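Local coordinates for protein Afp3 (Serratia entomophila, PDB 6RBN) that probably builds part of the contractile sheath around the inner tube of the anti-feeding prophage, a contractile injection system, at residues 397-410 and 425-437. Numbering follows the deposited sequence.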
ATOM      1  N   LEU D 397     -37.407 -21.835 -27.448  1.00 69.81           N
ATOM      2  CA  LEU D 397     -38.609 -21.160 -26.994  1.00 69.81           C
ATOM      3  C   LEU D 397     -38.787 -19.838 -27.723  1.00 69.81           C
ATOM      4  O   LEU D 397     -37.819 -19.158 -28.068  1.00 69.81           O
ATOM      5  CB  LEU D 397     -38.550 -20.930 -25.486  1.00 69.81           C
ATOM      6  CG  LEU D 397     -38.486 -22.223 -24.675  1.00 69.81           C
ATOM      7  CD1 LEU D 397     -38.321 -21.923 -23.202  1.00 69.81           C
ATOM      8  CD2 LEU D 397     -39.717 -23.063 -24.917  1.00 69.81           C
ATOM      9  N   ALA D 398     -40.048 -19.478 -27.955  1.00 73.25           N
ATOM     10  CA  ALA D 398     -40.392 -18.285 -28.723  1.00 73.25           C
ATOM     11  C   ALA D 398     -40.543 -17.113 -27.763  1.00 73.25           C
ATOM     12  O   ALA D 398     -41.633 -16.780 -27.307  1.00 73.25           O
ATOM     13  CB  ALA D 398     -41.662 -18.509 -29.530  1.00 73.25           C
ATOM     14  N   GLY D 399     -39.417 -16.477 -27.463  1.00 76.19           N
ATOM     15  CA  GLY D 399     -39.420 -15.307 -26.615  1.00 76.19           C
ATOM     16  C   GLY D 399     -38.352 -14.325 -27.048  1.00 76.19           C
ATOM     17  O   GLY D 399     -37.511 -14.619 -27.896  1.00 76.19           O
ATOM     18  N   ASN D 400     -38.405 -13.149 -26.436  1.00 80.94           N
ATOM     19  CA  ASN D 400     -37.439 -12.099 -26.695  1.00 80.94           C
ATOM     20  C   ASN D 400     -36.862 -11.515 -25.416  1.00 80.94           C
ATOM     21  O   ASN D 400     -35.974 -10.661 -25.495  1.00 80.94           O
ATOM     22  CB  ASN D 400     -38.088 -10.977 -27.519  1.00 80.94           C
ATOM     23  CG  ASN D 400     -37.106 -10.256 -28.418  1.00 80.94           C
ATOM     24  OD1 ASN D 400     -37.509  -9.537 -29.330  1.00 80.94           O
ATOM     25  ND2 ASN D 400     -35.815 -10.455 -28.183  1.00 80.94           N
ATOM     26  N   LYS D 401     -37.327 -11.951 -24.246  1.00 81.26           N
ATOM     27  CA  LYS D 401     -36.964 -11.339 -22.982  1.00 81.26           C
ATOM     28  C   LYS D 401     -36.581 -12.367 -21.923  1.00 81.26           C
ATOM     29  O   LYS D 401     -35.902 -11.995 -20.959  1.00 81.26           O
ATOM     30  CB  LYS D 401     -38.134 -10.471 -22.477  1.00 81.26           C
ATOM     31  CG  LYS D 401     -37.842  -9.498 -21.341  1.00 81.26           C
ATOM     32  CD  LYS D 401     -36.914  -8.393 -21.808  1.00 81.26           C
ATOM     33  CE  LYS D 401     -36.588  -7.424 -20.686  1.00 81.26           C
ATOM     34  NZ  LYS D 401     -37.777  -6.647 -20.239  1.00 81.26           N
ATOM     35  N   ALA D 402     -36.974 -13.642 -22.104  1.00 76.85           N
ATOM     36  CA  ALA D 402     -36.893 -14.817 -21.222  1.00 76.85           C
ATOM     37  C   ALA D 402     -37.898 -14.760 -20.076  1.00 76.85           C
ATOM     38  O   ALA D 402     -38.019 -15.719 -19.310  1.00 76.85           O
ATOM     39  CB  ALA D 402     -35.488 -15.067 -20.659  1.00 76.85           C
ATOM     40  N   GLU D 403     -38.625 -13.655 -19.946  1.00 81.82           N
ATOM     41  CA  GLU D 403     -39.860 -13.638 -19.179  1.00 81.82           C
ATOM     42  C   GLU D 403     -41.080 -13.787 -20.066  1.00 81.82           C
ATOM     43  O   GLU D 403     -42.186 -13.981 -19.551  1.00 81.82           O
ATOM     44  CB  GLU D 403     -39.970 -12.355 -18.352  1.00 81.82           C
ATOM     45  CG  GLU D 403     -39.072 -12.342 -17.122  1.00 81.82           C
ATOM     46  CD  GLU D 403     -37.659 -11.894 -17.415  1.00 81.82           C
ATOM     47  OE1 GLU D 403     -37.394 -11.467 -18.554  1.00 81.82           O
ATOM     48  OE2 GLU D 403     -36.808 -11.982 -16.507  1.00 81.82           O
ATOM     49  N   GLU D 404     -40.899 -13.696 -21.377  1.00 81.87           N
ATOM     50  CA  GLU D 404     -41.940 -14.011 -22.339  1.00 81.87           C
ATOM     51  C   GLU D 404     -41.844 -15.437 -22.849  1.00 81.87           C
ATOM     52  O   GLU D 404     -42.754 -15.895 -23.550  1.00 81.87           O
ATOM     53  CB  GLU D 404     -41.870 -13.044 -23.520  1.00 81.87           C
ATOM     54  CG  GLU D 404     -42.210 -11.617 -23.159  1.00 81.87           C
ATOM     55  CD  GLU D 404     -42.079 -10.674 -24.333  1.00 81.87           C
ATOM     56  OE1 GLU D 404     -41.574 -11.106 -25.390  1.00 81.87           O
ATOM     57  OE2 GLU D 404     -42.487  -9.502 -24.201  1.00 81.87           O
ATOM     58  N   ALA D 405     -40.760 -16.141 -22.526  1.00 73.25           N
ATOM     59  CA  ALA D 405     -40.594 -17.507 -23.001  1.00 73.25           C
ATOM     60  C   ALA D 405     -41.178 -18.518 -22.026  1.00 73.25           C
ATOM     61  O   ALA D 405     -41.847 -19.470 -22.444  1.00 73.25           O
ATOM     62  CB  ALA D 405     -39.119 -17.798 -23.242  1.00 73.25           C
ATOM     63  N   TYR D 406     -40.939 -18.341 -20.730  1.00 69.26           N
ATOM     64  CA  TYR D 406     -41.299 -19.368 -19.762  1.00 69.26           C
ATOM     65  C   TYR D 406     -41.563 -18.736 -18.403  1.00 69.26           C
ATOM     66  O   TYR D 406     -41.339 -17.541 -18.196  1.00 69.26           O
ATOM     67  CB  TYR D 406     -40.205 -20.441 -19.669  1.00 69.26           C
ATOM     68  CG  TYR D 406     -38.863 -19.940 -19.179  1.00 69.26           C
ATOM     69  CD1 TYR D 406     -37.932 -19.416 -20.064  1.00 69.26           C
ATOM     70  CD2 TYR D 406     -38.516 -20.021 -17.836  1.00 69.26           C
ATOM     71  CE1 TYR D 406     -36.710 -18.962 -19.624  1.00 69.26           C
ATOM     72  CE2 TYR D 406     -37.300 -19.568 -17.389  1.00 69.26           C
ATOM     73  CZ  TYR D 406     -36.400 -19.042 -18.285  1.00 69.26           C
ATOM     74  OH  TYR D 406     -35.182 -18.595 -17.838  1.00 69.26           O
ATOM     75  N   PHE D 407     -42.047 -19.565 -17.479  1.00 66.65           N
ATOM     76  CA  PHE D 407     -42.181 -19.214 -16.073  1.00 66.65           C
ATOM     77  C   PHE D 407     -42.215 -20.496 -15.256  1.00 66.65           C
ATOM     78  O   PHE D 407     -42.700 -21.528 -15.723  1.00 66.65           O
ATOM     79  CB  PHE D 407     -43.435 -18.367 -15.791  1.00 66.65           C
ATOM     80  CG  PHE D 407     -44.742 -19.081 -16.034  1.00 66.65           C
ATOM     81  CD1 PHE D 407     -45.310 -19.090 -17.291  1.00 66.65           C
ATOM     82  CD2 PHE D 407     -45.427 -19.691 -14.993  1.00 66.65           C
ATOM     83  CE1 PHE D 407     -46.510 -19.729 -17.517  1.00 66.65           C
ATOM     84  CE2 PHE D 407     -46.622 -20.335 -15.216  1.00 66.65           C
ATOM     85  CZ  PHE D 407     -47.164 -20.350 -16.476  1.00 66.65           C
ATOM     86  N   VAL D 408     -41.692 -20.428 -14.034  1.00 65.68           N
ATOM     87  CA  VAL D 408     -41.781 -21.517 -13.067  1.00 65.68           C
ATOM     88  C   VAL D 408     -42.355 -20.944 -11.780  1.00 65.68           C
ATOM     89  O   VAL D 408     -41.876 -19.917 -11.290  1.00 65.68           O
ATOM     90  CB  VAL D 408     -40.411 -22.175 -12.795  1.00 65.68           C
ATOM     91  CG1 VAL D 408     -40.569 -23.354 -11.854  1.00 65.68           C
ATOM     92  CG2 VAL D 408     -39.736 -22.609 -14.076  1.00 65.68           C
ATOM     93  N   ARG D 409     -43.383 -21.595 -11.236  1.00 70.98           N
ATOM     94  CA  ARG D 409     -44.058 -21.121 -10.036  1.00 70.98           C
ATOM     95  C   ARG D 409     -44.203 -22.252  -9.031  1.00 70.98           C
ATOM     96  O   ARG D 409     -44.659 -23.343  -9.374  1.00 70.98           O
ATOM     97  CB  ARG D 409     -45.440 -20.557 -10.366  1.00 70.98           C
ATOM     98  CG  ARG D 409     -45.405 -19.305 -11.204  1.00 70.98           C
ATOM     99  CD  ARG D 409     -46.795 -18.869 -11.593  1.00 70.98           C
ATOM    100  NE  ARG D 409     -46.751 -17.727 -12.497  1.00 70.98           N
ATOM    101  CZ  ARG D 409     -47.816 -17.207 -13.094  1.00 70.98           C
ATOM    102  NH1 ARG D 409     -49.015 -17.729 -12.888  1.00 70.98           N
ATOM    103  NH2 ARG D 409     -47.681 -16.167 -13.905  1.00 70.98           N
ATOM    104  N   VAL D 410     -43.820 -21.976  -7.786  1.00 69.46           N
ATOM    105  CA  VAL D 410     -44.002 -22.910  -6.682  1.00 69.46           C
ATOM    106  C   VAL D 410     -44.077 -22.092  -5.398  1.00 69.46           C
ATOM    107  O   VAL D 410     -43.470 -21.023  -5.289  1.00 69.46           O
ATOM    108  CB  VAL D 410     -42.875 -23.977  -6.661  1.00 69.46           C
ATOM    109  CG1 VAL D 410     -41.518 -23.367  -6.354  1.00 69.46           C
ATOM    110  CG2 VAL D 410     -43.200 -25.123  -5.707  1.00 69.46           C
ATOM    111  N   LYS D 425     -46.819 -34.016  -1.161  1.00 70.41           N
ATOM    112  CA  LYS D 425     -46.619 -33.710  -2.568  1.00 70.41           C
ATOM    113  C   LYS D 425     -46.318 -32.230  -2.744  1.00 70.41           C
ATOM    114  O   LYS D 425     -46.728 -31.395  -1.935  1.00 70.41           O
ATOM    115  CB  LYS D 425     -47.844 -34.113  -3.400  1.00 70.41           C
ATOM    116  CG  LYS D 425     -49.098 -33.336  -3.086  1.00 70.41           C
ATOM    117  CD  LYS D 425     -50.268 -33.804  -3.920  1.00 70.41           C
ATOM    118  CE  LYS D 425     -50.791 -35.131  -3.422  1.00 70.41           C
ATOM    119  NZ  LYS D 425     -52.032 -35.523  -4.137  1.00 70.41           N
ATOM    120  N   MET D 426     -45.571 -31.915  -3.800  1.00 68.75           N
ATOM    121  CA  MET D 426     -45.357 -30.540  -4.220  1.00 68.75           C
ATOM    122  C   MET D 426     -45.887 -30.362  -5.635  1.00 68.75           C
ATOM    123  O   MET D 426     -45.788 -31.268  -6.466  1.00 68.75           O
ATOM    124  CB  MET D 426     -43.878 -30.130  -4.128  1.00 68.75           C
ATOM    125  CG  MET D 426     -42.918 -30.881  -5.015  1.00 68.75           C
ATOM    126  SD  MET D 426     -41.220 -30.322  -4.800  1.00 68.75           S
ATOM    127  CE  MET D 426     -40.824 -31.049  -3.219  1.00 68.75           C
ATOM    128  N   ILE D 427     -46.480 -29.199  -5.895  1.00 67.13           N
ATOM    129  CA  ILE D 427     -47.151 -28.916  -7.158  1.00 67.13           C
ATOM    130  C   ILE D 427     -46.488 -27.708  -7.799  1.00 67.13           C
ATOM    131  O   ILE D 427     -46.374 -26.651  -7.172  1.00 67.13           O
ATOM    132  CB  ILE D 427     -48.659 -28.680  -6.958  1.00 67.13           C
ATOM    133  CG1 ILE D 427     -49.324 -29.952  -6.445  1.00 67.13           C
ATOM    134  CG2 ILE D 427     -49.311 -28.240  -8.250  1.00 67.13           C
ATOM    135  CD1 ILE D 427     -50.752 -29.770  -6.061  1.00 67.13           C
ATOM    136  N   ILE D 428     -46.045 -27.876  -9.042  1.00 64.89           N
ATOM    137  CA  ILE D 428     -45.243 -26.896  -9.761  1.00 64.89           C
ATOM    138  C   ILE D 428     -45.976 -26.547 -11.045  1.00 64.89           C
ATOM    139  O   ILE D 428     -46.455 -27.442 -11.748  1.00 64.89           O
ATOM    140  CB  ILE D 428     -43.853 -27.464 -10.086  1.00 64.89           C
ATOM    141  CG1 ILE D 428     -43.203 -28.011  -8.826  1.00 64.89           C
ATOM    142  CG2 ILE D 428     -42.958 -26.396 -10.674  1.00 64.89           C
ATOM    143  CD1 ILE D 428     -42.188 -29.037  -9.122  1.00 64.89           C
ATOM    144  N   GLN D 429     -46.060 -25.261 -11.358  1.00 66.24           N
ATOM    145  CA  GLN D 429     -46.664 -24.804 -12.603  1.00 66.24           C
ATOM    146  C   GLN D 429     -45.576 -24.290 -13.528  1.00 66.24           C
ATOM    147  O   GLN D 429     -44.932 -23.279 -13.235  1.00 66.24           O
ATOM    148  CB  GLN D 429     -47.709 -23.723 -12.347  1.00 66.24           C
ATOM    149  CG  GLN D 429     -48.943 -24.241 -11.658  1.00 66.24           C
ATOM    150  CD  GLN D 429     -49.948 -23.153 -11.399  1.00 66.24           C
ATOM    151  OE1 GLN D 429     -49.702 -21.988 -11.700  1.00 66.24           O
ATOM    152  NE2 GLN D 429     -51.083 -23.520 -10.824  1.00 66.24           N
ATOM    153  N   VAL D 430     -45.377 -24.985 -14.643  1.00 64.86           N
ATOM    154  CA  VAL D 430     -44.375 -24.640 -15.640  1.00 64.86           C
ATOM    155  C   VAL D 430     -45.095 -24.316 -16.938  1.00 64.86           C
ATOM    156  O   VAL D 430     -45.985 -25.058 -17.363  1.00 64.86           O
ATOM    157  CB  VAL D 430     -43.371 -25.796 -15.839  1.00 64.86           C
ATOM    158  CG1 VAL D 430     -42.343 -25.451 -16.891  1.00 64.86           C
ATOM    159  CG2 VAL D 430     -42.699 -26.151 -14.532  1.00 64.86           C
ATOM    160  N   GLY D 431     -44.727 -23.205 -17.558  1.00 66.19           N
ATOM    161  CA  GLY D 431     -45.277 -22.841 -18.849  1.00 66.19           C
ATOM    162  C   GLY D 431     -44.166 -22.507 -19.818  1.00 66.19           C
ATOM    163  O   GLY D 431     -43.078 -22.095 -19.423  1.00 66.19           O
ATOM    164  N   MET D 432     -44.446 -22.714 -21.104  1.00 72.06           N
ATOM    165  CA  MET D 432     -43.497 -22.420 -22.167  1.00 72.06           C
ATOM    166  C   MET D 432     -44.222 -21.799 -23.348  1.00 72.06           C
ATOM    167  O   MET D 432     -45.453 -21.776 -23.406  1.00 72.06           O
ATOM    168  CB  MET D 432     -42.743 -23.672 -22.627  1.00 72.06           C
ATOM    169  CG  MET D 432     -41.673 -24.150 -21.676  1.00 72.06           C
ATOM    170  SD  MET D 432     -40.808 -25.596 -22.300  1.00 72.06           S
ATOM    171  CE  MET D 432     -41.987 -26.869 -21.902  1.00 72.06           C
ATOM    172  N   ALA D 433     -43.439 -21.298 -24.300  1.00 71.27           N
ATOM    173  CA  ALA D 433     -43.970 -20.673 -25.507  1.00 71.27           C
ATOM    174  C   ALA D 433     -43.110 -21.106 -26.686  1.00 71.27           C
ATOM    175  O   ALA D 433     -41.953 -20.691 -26.792  1.00 71.27           O
ATOM    176  CB  ALA D 433     -43.993 -19.153 -25.381  1.00 71.27           C
ATOM    177  N   ALA D 434     -43.672 -21.922 -27.568  1.00 74.78           N
ATOM    178  CA  ALA D 434     -42.957 -22.444 -28.721  1.00 74.78           C
ATOM    179  C   ALA D 434     -43.285 -21.641 -29.972  1.00 74.78           C
ATOM    180  O   ALA D 434     -44.267 -20.898 -30.026  1.00 74.78           O
ATOM    181  CB  ALA D 434     -43.300 -23.919 -28.943  1.00 74.78           C
ATOM    182  N   VAL D 435     -42.439 -21.798 -30.986  1.00 77.87           N
ATOM    183  CA  VAL D 435     -42.590 -21.117 -32.265  1.00 77.87           C
ATOM    184  C   VAL D 435     -43.107 -22.125 -33.287  1.00 77.87           C
ATOM    185  O   VAL D 435     -42.772 -23.314 -33.231  1.00 77.87           O
ATOM    186  CB  VAL D 435     -41.260 -20.453 -32.697  1.00 77.87           C
ATOM    187  CG1 VAL D 435     -40.150 -21.473 -32.931  1.00 77.87           C
ATOM    188  CG2 VAL D 435     -41.444 -19.537 -33.902  1.00 77.87           C
ATOM    189  N   ARG D 436     -43.993 -21.654 -34.196  1.00 77.15           N
ATOM    190  CA  ARG D 436     -44.633 -22.495 -35.192  1.00 77.15           C
ATOM    191  C   ARG D 436     -43.955 -22.337 -36.547  1.00 77.15           C
ATOM    192  O   ARG D 436     -43.500 -21.243 -36.894  1.00 77.15           O
ATOM    193  CB  ARG D 436     -46.120 -22.147 -35.321  1.00 77.15           C
ATOM    194  CG  ARG D 436     -47.004 -22.720 -34.225  1.00 77.15           C
ATOM    195  CD  ARG D 436     -47.141 -21.774 -33.052  1.00 77.15           C
ATOM    196  NE  ARG D 436     -48.155 -22.226 -32.109  1.00 77.15           N
ATOM    197  CZ  ARG D 436     -47.892 -22.944 -31.026  1.00 77.15           C
ATOM    198  NH1 ARG D 436     -46.645 -23.282 -30.745  1.00 77.15           N
ATOM    199  NH2 ARG D 436     -48.873 -23.319 -30.219  1.00 77.15           N
ATOM    200  N   PRO D 437     -43.864 -23.403 -37.339  1.00 74.95           N
ATOM    201  CA  PRO D 437     -43.157 -23.314 -38.618  1.00 74.95           C
ATOM    202  C   PRO D 437     -43.971 -22.610 -39.693  1.00 74.95           C
ATOM    203  O   PRO D 437     -45.196 -22.510 -39.628  1.00 74.95           O
ATOM    204  CB  PRO D 437     -42.924 -24.781 -38.991  1.00 74.95           C
ATOM    205  CG  PRO D 437     -44.019 -25.503 -38.328  1.00 74.95           C
ATOM    206  CD  PRO D 437     -44.268 -24.786 -37.040  1.00 74.95           C
TER
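Phe407 and Gly431, with Arg409 and Gln429, form the hydrogen-bonded pairs of an antiparallel pair of strands within this chain, in the sheath C-terminal domain; the axes of strands 406-409 and 425-432 run at 179°, 4.9 Å apart. Three backbone bonds carry the register: Gly431 N to Phe407 O, Arg409 N to Gln429 O (3.0 Å) and Gln429 N to Arg409 O (3.1 Å). A fourth, Phe407 N to Gly431 O, is weak. Beyond the strands, the 397-405 loop comes against the chain that leaves the sheet, Ala398 CB lying 3.7 Å from Val435 CB.

On the face bearing Phe407 and Arg409, the Phe407 ring lies across the bare backbone of Gly431, with Gly431 N 3.8 Å above the ring plane and over its centre. A chi1 of 65° sets CG between the backbone N and carbonyl carbon and turns the ring across toward strand 425-432. The Arg409 guanidinium also lies against the ring, Phe407 CE2 sitting 3.7 Å above the guanidinium plane, toward its rim. The polar ends of Arg409 and Gln429 both find their strongest partner in Ser19 of an Afp2 chain.

The face with Tyr406, Val408, Val430 and Met432 is mainly apolar. Val408 and Ile428 lie side by side, Val408 CG1 to Ile428 CG2 at 4.0 Å, while Met432 meets Phe353 and Ala356 of helix 347-364, Tyr406 packs on helix 374-392, and Val430 on Phe348 of an Afp2 chain. Residues 425-431 also pair in parallel with a strand of that chain, extending the sheet between subunits. Beside the end of strand 425-432, Leu397 CD2 lies 3.8 Å from Met432 SD.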